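Local atomic coordinates of hypothetical protein PH0495 (PDB entry 1X3L), a protein that catalyses the ATP-dependent phosphorylation of D-glycerate to 2-phosphoglycerate, with magnesium as cofactor, and can also use other nucleotides or pyrophosphate as phosphate donor. Residues V211-T216 and E250-E255; I166-K171 and E218-I223; R12-A17 and I428-V433. One frame throughout, in Å; residues are numbered along the deposited sequence.

Contact 1: V211-T216 and E250-E255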
# COMPACT_ATOMS: atom_id res chain seq x y z
N VAL A 211 5.40 -11.67 -9.92
CA VAL A 211 5.85 -12.56 -8.86
C VAL A 211 5.30 -13.96 -9.07
O VAL A 211 4.29 -14.15 -9.75
CB VAL A 211 5.42 -12.06 -7.46
CG1 VAL A 211 6.10 -10.73 -7.15
CG2 VAL A 211 3.91 -11.91 -7.40
N LYS A 212 5.96 -14.95 -8.48
CA LYS A 212 5.52 -16.32 -8.62
C LYS A 212 4.10 -16.53 -8.11
O LYS A 212 3.62 -15.78 -7.26
CB LYS A 212 6.47 -17.27 -7.88
CG LYS A 212 7.89 -17.27 -8.42
CD LYS A 212 8.72 -18.40 -7.82
CE LYS A 212 8.94 -18.21 -6.32
NZ LYS A 212 9.64 -16.93 -6.03
N ASP A 213 3.44 -17.53 -8.67
CA ASP A 213 2.08 -17.91 -8.27
C ASP A 213 2.07 -19.43 -8.15
O ASP A 213 2.03 -20.14 -9.16
CB ASP A 213 1.05 -17.46 -9.31
CG ASP A 213 -0.30 -18.14 -9.10
OD1 ASP A 213 -0.63 -18.46 -7.94
OD2 ASP A 213 -1.04 -18.35 -10.09
N PRO A 214 2.11 -19.94 -6.92
CA PRO A 214 2.10 -21.38 -6.66
C PRO A 214 0.80 -22.10 -7.02
O PRO A 214 0.80 -23.31 -7.22
CB PRO A 214 2.43 -21.47 -5.17
CG PRO A 214 1.79 -20.23 -4.63
CD PRO A 214 2.19 -19.18 -5.65
N THR A 215 -0.32 -21.37 -7.09
CA THR A 215 -1.59 -22.01 -7.42
C THR A 215 -1.58 -22.56 -8.85
O THR A 215 -0.79 -22.12 -9.70
CB THR A 215 -2.78 -21.05 -7.25
OG1 THR A 215 -2.70 -19.99 -8.22
CG2 THR A 215 -2.77 -20.45 -5.85
N THR A 216 -2.45 -23.52 -9.11
CA THR A 216 -2.52 -24.16 -10.42
C THR A 216 -3.91 -24.14 -11.02
O THR A 216 -4.86 -23.68 -10.40
CB THR A 216 -2.10 -25.63 -10.30
OG1 THR A 216 -3.01 -26.30 -9.41
CG2 THR A 216 -0.69 -25.75 -9.74
N GLU A 250 0.10 -22.28 -21.01
CA GLU A 250 1.08 -22.16 -19.95
C GLU A 250 0.47 -21.85 -18.59
O GLU A 250 -0.55 -21.17 -18.47
CB GLU A 250 2.14 -21.12 -20.31
CG GLU A 250 2.89 -21.46 -21.60
CD GLU A 250 3.98 -20.46 -21.93
OE1 GLU A 250 3.96 -19.33 -21.38
OE2 GLU A 250 4.86 -20.79 -22.76
N GLU A 251 1.13 -22.36 -17.56
CA GLU A 251 0.72 -22.17 -16.18
C GLU A 251 1.21 -20.79 -15.74
O GLU A 251 1.96 -20.13 -16.47
CB GLU A 251 1.36 -23.28 -15.33
CG GLU A 251 1.08 -23.22 -13.85
CD GLU A 251 -0.39 -23.37 -13.52
OE1 GLU A 251 -0.93 -24.50 -13.59
OE2 GLU A 251 -1.00 -22.33 -13.20
N THR A 252 0.75 -20.31 -14.58
CA THR A 252 1.20 -19.02 -14.07
C THR A 252 2.65 -19.26 -13.64
O THR A 252 3.06 -20.41 -13.45
CB THR A 252 0.35 -18.54 -12.88
OG1 THR A 252 0.14 -19.63 -11.97
CG2 THR A 252 -1.00 -18.02 -13.35
N LEU A 253 3.43 -18.19 -13.48
CA LEU A 253 4.83 -18.32 -13.09
C LEU A 253 5.03 -19.18 -11.84
O LEU A 253 4.44 -18.90 -10.79
CB LEU A 253 5.45 -16.94 -12.87
CG LEU A 253 6.94 -16.96 -12.52
CD1 LEU A 253 7.72 -17.61 -13.65
CD2 LEU A 253 7.45 -15.55 -12.27
N LYS A 254 5.86 -20.20 -11.95
CA LYS A 254 6.13 -21.11 -10.84
C LYS A 254 7.55 -20.97 -10.28
O LYS A 254 7.78 -21.22 -9.10
CB LYS A 254 5.91 -22.56 -11.29
CG LYS A 254 4.47 -22.91 -11.63
CD LYS A 254 3.63 -23.08 -10.37
CE LYS A 254 2.14 -23.15 -10.70
NZ LYS A 254 1.63 -21.85 -11.24
N GLU A 255 8.48 -20.55 -11.13
CA GLU A 255 9.88 -20.41 -10.72
C GLU A 255 10.37 -18.97 -10.77
O GLU A 255 9.73 -18.10 -11.37
CB GLU A 255 10.76 -21.26 -11.63
CG GLU A 255 10.37 -22.73 -11.72
CD GLU A 255 10.79 -23.52 -10.49
OE1 GLU A 255 12.01 -23.62 -10.25
OE2 GLU A 255 9.91 -24.03 -9.78
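The D213 carboxylate has T252 OG1 over one face, near OD2, and T215 N over the same face, near OD1. T252 OG1 donates to D213 OD2 at 2.6 Å, from 47° out of the plane. T215 OG1 takes the edge, using the syn lone pair of D213 OD1. The T215 N bond to OD1 closes an Asx turn. The other face lies against the aliphatic chain of K171, whose CD is 3.8 Å from D213 CG. The E251 carboxylate sets OE1 3.6 Å from T216 CA. Its OE2 accepts from T252 N, on the anti side but out of plane, and from H172.

K254 ties the two loops together. Bends at chi2 and chi4 bring NZ back. NZ donates to D213 O (2.7 Å), to T215 O (2.9 Å) and to T252 O, and forms a salt bridge with E251 OE2. D213 N donates to L253 O in an almost straight bond (N-H...O 171°). K212 lays its bent chain on the K254-E255 backbone, CD 3.2 Å from K254 O, and its NZ pairs with D256. Segment 211-216 leads into helix 217-226, with T216 as N-cap. Segment 250-255 precedes strand 260-266, and helix 163-171 packs against D213 and T215.

Contact 2: I166-K171 and E218-I223. With EDO (1,2-ethanediol), chain F.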
# COMPACT_ATOMS: atom_id res chain seq x y z
N ILE A 166 -10.06 -16.40 -4.91
CA ILE A 166 -10.56 -15.60 -6.02
C ILE A 166 -9.38 -15.15 -6.86
O ILE A 166 -9.49 -15.04 -8.08
CB ILE A 166 -11.33 -14.37 -5.50
CG1 ILE A 166 -12.63 -14.82 -4.83
CG2 ILE A 166 -11.61 -13.40 -6.64
CD1 ILE A 166 -13.46 -13.70 -4.24
N ASN A 167 -8.26 -14.89 -6.20
CA ASN A 167 -7.03 -14.47 -6.87
C ASN A 167 -6.49 -15.64 -7.68
O ASN A 167 -5.92 -15.46 -8.75
CB ASN A 167 -5.98 -14.04 -5.84
CG ASN A 167 -6.40 -12.81 -5.06
OD1 ASN A 167 -7.48 -12.26 -5.28
ND2 ASN A 167 -5.54 -12.37 -4.15
N THR A 168 -6.66 -16.84 -7.15
CA THR A 168 -6.19 -18.05 -7.82
C THR A 168 -6.93 -18.23 -9.14
O THR A 168 -6.31 -18.51 -10.18
CB THR A 168 -6.42 -19.29 -6.95
OG1 THR A 168 -5.56 -19.23 -5.81
CG2 THR A 168 -6.13 -20.56 -7.75
N VAL A 169 -8.24 -18.07 -9.10
CA VAL A 169 -9.05 -18.21 -10.30
C VAL A 169 -8.73 -17.09 -11.27
O VAL A 169 -8.47 -17.34 -12.45
CB VAL A 169 -10.56 -18.20 -9.97
CG1 VAL A 169 -11.37 -18.26 -11.26
CG2 VAL A 169 -10.91 -19.39 -9.09
N ARG A 170 -8.72 -15.84 -10.79
CA ARG A 170 -8.44 -14.70 -11.66
C ARG A 170 -7.05 -14.76 -12.29
O ARG A 170 -6.88 -14.42 -13.46
CB ARG A 170 -8.60 -13.38 -10.89
CG ARG A 170 -10.04 -13.07 -10.45
CD ARG A 170 -10.21 -11.65 -9.88
NE ARG A 170 -9.30 -11.38 -8.77
CZ ARG A 170 -8.08 -10.88 -8.89
NH1 ARG A 170 -7.60 -10.57 -10.09
NH2 ARG A 170 -7.32 -10.69 -7.82
N LYS A 171 -6.06 -15.20 -11.52
CA LYS A 171 -4.70 -15.31 -12.05
C LYS A 171 -4.62 -16.32 -13.19
O LYS A 171 -3.79 -16.19 -14.09
CB LYS A 171 -3.72 -15.71 -10.94
CG LYS A 171 -3.43 -14.60 -9.94
CD LYS A 171 -2.40 -15.02 -8.89
CE LYS A 171 -2.09 -13.86 -7.95
NZ LYS A 171 -0.93 -14.13 -7.06
N GLU A 218 -5.58 -26.70 -11.58
CA GLU A 218 -6.31 -27.68 -10.79
C GLU A 218 -6.90 -26.99 -9.55
O GLU A 218 -8.03 -27.26 -9.17
CB GLU A 218 -5.38 -28.82 -10.39
CG GLU A 218 -6.07 -29.99 -9.72
CD GLU A 218 -5.20 -31.24 -9.73
OE1 GLU A 218 -4.86 -31.71 -10.85
OE2 GLU A 218 -4.86 -31.75 -8.64
N ASP A 219 -6.12 -26.10 -8.94
CA ASP A 219 -6.60 -25.38 -7.76
C ASP A 219 -7.78 -24.51 -8.16
O ASP A 219 -8.77 -24.41 -7.44
CB ASP A 219 -5.50 -24.49 -7.16
CG ASP A 219 -4.39 -25.29 -6.50
OD1 ASP A 219 -4.68 -26.38 -5.97
OD2 ASP A 219 -3.24 -24.81 -6.49
N ALA A 220 -7.68 -23.87 -9.33
CA ALA A 220 -8.75 -23.00 -9.82
C ALA A 220 -10.04 -23.78 -10.06
O ALA A 220 -11.13 -23.31 -9.73
CB ALA A 220 -8.31 -22.31 -11.09
N LYS A 221 -9.93 -24.98 -10.64
CA LYS A 221 -11.11 -25.79 -10.91
C LYS A 221 -11.74 -26.26 -9.60
O LYS A 221 -12.95 -26.17 -9.42
CB LYS A 221 -10.74 -27.00 -11.77
CG LYS A 221 -11.95 -27.82 -12.22
CD LYS A 221 -11.56 -28.95 -13.16
CE LYS A 221 -12.79 -29.73 -13.62
NZ LYS A 221 -12.42 -30.88 -14.50
N ARG A 222 -10.90 -26.75 -8.68
CA ARG A 222 -11.38 -27.22 -7.38
C ARG A 222 -12.21 -26.12 -6.72
O ARG A 222 -13.28 -26.38 -6.18
CB ARG A 222 -10.20 -27.56 -6.47
CG ARG A 222 -9.42 -28.79 -6.88
CD ARG A 222 -8.09 -28.83 -6.14
NE ARG A 222 -7.36 -30.08 -6.35
CZ ARG A 222 -6.10 -30.28 -6.00
NH1 ARG A 222 -5.41 -29.31 -5.41
NH2 ARG A 222 -5.52 -31.45 -6.21
N ILE A 223 -11.69 -24.90 -6.77
CA ILE A 223 -12.34 -23.75 -6.18
C ILE A 223 -13.71 -23.46 -6.79
O ILE A 223 -14.69 -23.25 -6.08
CB ILE A 223 -11.45 -22.49 -6.30
CG1 ILE A 223 -10.25 -22.60 -5.36
CG2 ILE A 223 -12.26 -21.23 -6.01
CD1 ILE A 223 -9.23 -21.49 -5.51
C1 EDO F . -16.40 -31.56 -14.57
O1 EDO F . -15.07 -31.99 -14.22
C2 EDO F . -16.42 -31.05 -16.01
O2 EDO F . -17.74 -30.62 -16.36
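I223 lays its CD1 against T168, 3.8 Å from T168 CB, and the side chains cross at a slant. The T168 methyl CG2 stands anti to the backbone N, which turns it to helix 217-226. There it rests 4.0 Å from D219 CB and equally close to A220 N. T168 OG1 turns back to H164 O in its own helix. V169, the next residue, packs CG2 3.8 Å from I223 CG2 and also meets A220 O. This is plain helix-helix packing. The segment axes cross at -122° and approach to 8.7 Å, with A220 opposite V169 where the backbones come nearest. L156 of helix 146-158 also touches V169. R222 bridges to D219 OD1 through NH1, 3.1 Å, and to the E218 carboxylate, and E218 CG covers one guanidinium face. D219 OD2 accepts from T216 N, as in a capping box at the start of this helix. The K221 side chain points away, and its NZ forms a salt bridge with E242. NZ also donates to O1 of an ethanediol (2.9 Å), probably a crystallisation additive. A methionine in place of K221 would probably leave the E242 carboxylate without its charged mate. The K221 chain also touches W230 and L245.

Contact 3: R12-A17 and I428-V433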
# COMPACT_ATOMS: atom_id res chain seq x y z
N ARG A 12 7.02 16.66 12.60
CA ARG A 12 8.20 16.51 11.74
C ARG A 12 8.35 15.05 11.32
O ARG A 12 8.67 14.74 10.17
CB ARG A 12 9.45 16.98 12.50
CG ARG A 12 10.73 16.92 11.69
CD ARG A 12 11.92 17.49 12.46
NE ARG A 12 13.18 17.27 11.74
CZ ARG A 12 13.68 18.10 10.83
NH1 ARG A 12 13.03 19.21 10.51
NH2 ARG A 12 14.82 17.81 10.22
N LEU A 13 8.12 14.14 12.26
CA LEU A 13 8.23 12.71 12.00
C LEU A 13 7.09 12.22 11.11
O LEU A 13 7.27 11.29 10.32
CB LEU A 13 8.25 11.94 13.33
CG LEU A 13 9.44 12.27 14.24
CD1 LEU A 13 9.33 11.52 15.56
CD2 LEU A 13 10.75 11.90 13.53
N VAL A 14 5.91 12.84 11.23
CA VAL A 14 4.79 12.46 10.39
C VAL A 14 5.16 12.83 8.94
O VAL A 14 4.93 12.06 8.01
CB VAL A 14 3.50 13.23 10.77
CG1 VAL A 14 2.46 13.07 9.65
CG2 VAL A 14 2.94 12.69 12.10
N GLY A 15 5.73 14.02 8.77
CA GLY A 15 6.13 14.47 7.45
C GLY A 15 7.13 13.52 6.80
O GLY A 15 7.06 13.27 5.59
N GLU A 16 8.05 12.99 7.59
CA GLU A 16 9.06 12.05 7.08
C GLU A 16 8.42 10.76 6.57
O GLU A 16 8.82 10.24 5.53
CB GLU A 16 10.08 11.71 8.17
CG GLU A 16 11.10 12.80 8.43
CD GLU A 16 11.97 13.08 7.21
OE1 GLU A 16 12.64 12.14 6.73
OE2 GLU A 16 11.99 14.23 6.74
N ALA A 17 7.44 10.26 7.30
CA ALA A 17 6.76 9.02 6.91
C ALA A 17 6.04 9.22 5.59
O ALA A 17 6.09 8.36 4.71
CB ALA A 17 5.77 8.60 7.99
N ILE A 428 0.18 4.63 10.74
CA ILE A 428 1.30 4.62 11.67
C ILE A 428 0.98 5.39 12.93
O ILE A 428 0.33 6.44 12.89
CB ILE A 428 2.56 5.26 11.05
CG1 ILE A 428 2.95 4.53 9.77
CG2 ILE A 428 3.70 5.25 12.07
CD1 ILE A 428 4.07 5.22 8.98
N VAL A 429 1.42 4.85 14.06
CA VAL A 429 1.23 5.49 15.35
C VAL A 429 2.62 5.82 15.86
O VAL A 429 3.48 4.94 15.94
CB VAL A 429 0.56 4.56 16.39
CG1 VAL A 429 0.36 5.33 17.68
CG2 VAL A 429 -0.79 4.05 15.86
N ILE A 430 2.85 7.08 16.20
CA ILE A 430 4.15 7.46 16.72
C ILE A 430 3.96 7.86 18.18
O ILE A 430 3.14 8.73 18.47
CB ILE A 430 4.75 8.65 15.95
CG1 ILE A 430 4.87 8.31 14.46
CG2 ILE A 430 6.11 9.01 16.53
CD1 ILE A 430 5.41 9.48 13.61
N ALA A 431 4.69 7.22 19.09
CA ALA A 431 4.59 7.55 20.51
C ALA A 431 5.91 8.15 20.96
O ALA A 431 6.97 7.54 20.81
CB ALA A 431 4.25 6.31 21.33
N ILE A 432 5.86 9.36 21.52
CA ILE A 432 7.07 10.02 21.96
C ILE A 432 7.07 10.27 23.46
O ILE A 432 6.08 10.77 24.01
CB ILE A 432 7.25 11.39 21.26
CG1 ILE A 432 7.21 11.21 19.74
CG2 ILE A 432 8.56 12.04 21.70
CD1 ILE A 432 7.13 12.51 18.97
N VAL A 433 8.16 9.91 24.13
CA VAL A 433 8.29 10.17 25.56
C VAL A 433 9.62 10.92 25.69
O VAL A 433 10.68 10.39 25.38
CB VAL A 433 8.34 8.88 26.39
CG1 VAL A 433 8.38 9.24 27.88
CG2 VAL A 433 7.13 8.01 26.10
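Helix 12-17 lies over strand 428-433 nearly antiparallel, at 150° between their directions and 10.1 Å between the axes at closest approach. Every second strand residue, I428, I430 and I432, points at the helix. All three isoleucines have the same conformation, with CG1 anti to the carbonyl carbon (chi1 between -55° and -58°) and the chain extended beyond it. Each therefore offers its CD1 methyl to the helix.

I430 is central. Its CD1 sits 3.8 Å from L13 CB, and V14 CG2 comes to 4.3 Å from the same methyl. The L13 and I430 side chains slant across each other. L13 also reaches on to I432, and the two meet tip to tip, CD1 to CD1, at 4.2 Å. At the other end A17 CB touches I428 CD1 at 3.9 Å. Here the isoleucine spans most of the gap to the short alanine.

Strand 427-435 belongs to a mixed six-stranded sheet, between strands 322-328 and 359-366 and antiparallel to both. Helices 6-20 and 268-281 lie on one face, and helix 297-314 lies on the other, so the layers make an alpha/beta/alpha sandwich. The opposite side chains of the strand, V429, A431 and V433, pack on helix 297-314. On the near face, I275 of helix 268-281 meets both A17 and I430, while V363 and F365 of strand 359-366 touch V14. R12, at the outer side of the helix, is salt-bridged to E278, and A17 O accepts from S271 OG.

Overall arrangement
Contacts 1 and 2 are neighbours, with centres about 12 Å apart, and they touch through T215 and T168 and through T252 and K171. Their segments alternate along the chain: 166-171, 211-216, 218-223, 250-255. Helix 217-226 links them, since T216 caps the helix that carries 218-223. Contact 3 lies on the opposite side of the chain's centre, about 39 Å from contact 1 and about 41 Å from contact 2, centre to centre. Contacts 1 and 2 thus join loops and helices of the part built on the parallel six-stranded sheet. Contact 3 brings residues from the two ends of the chain together in the other part, built on the mixed sheet.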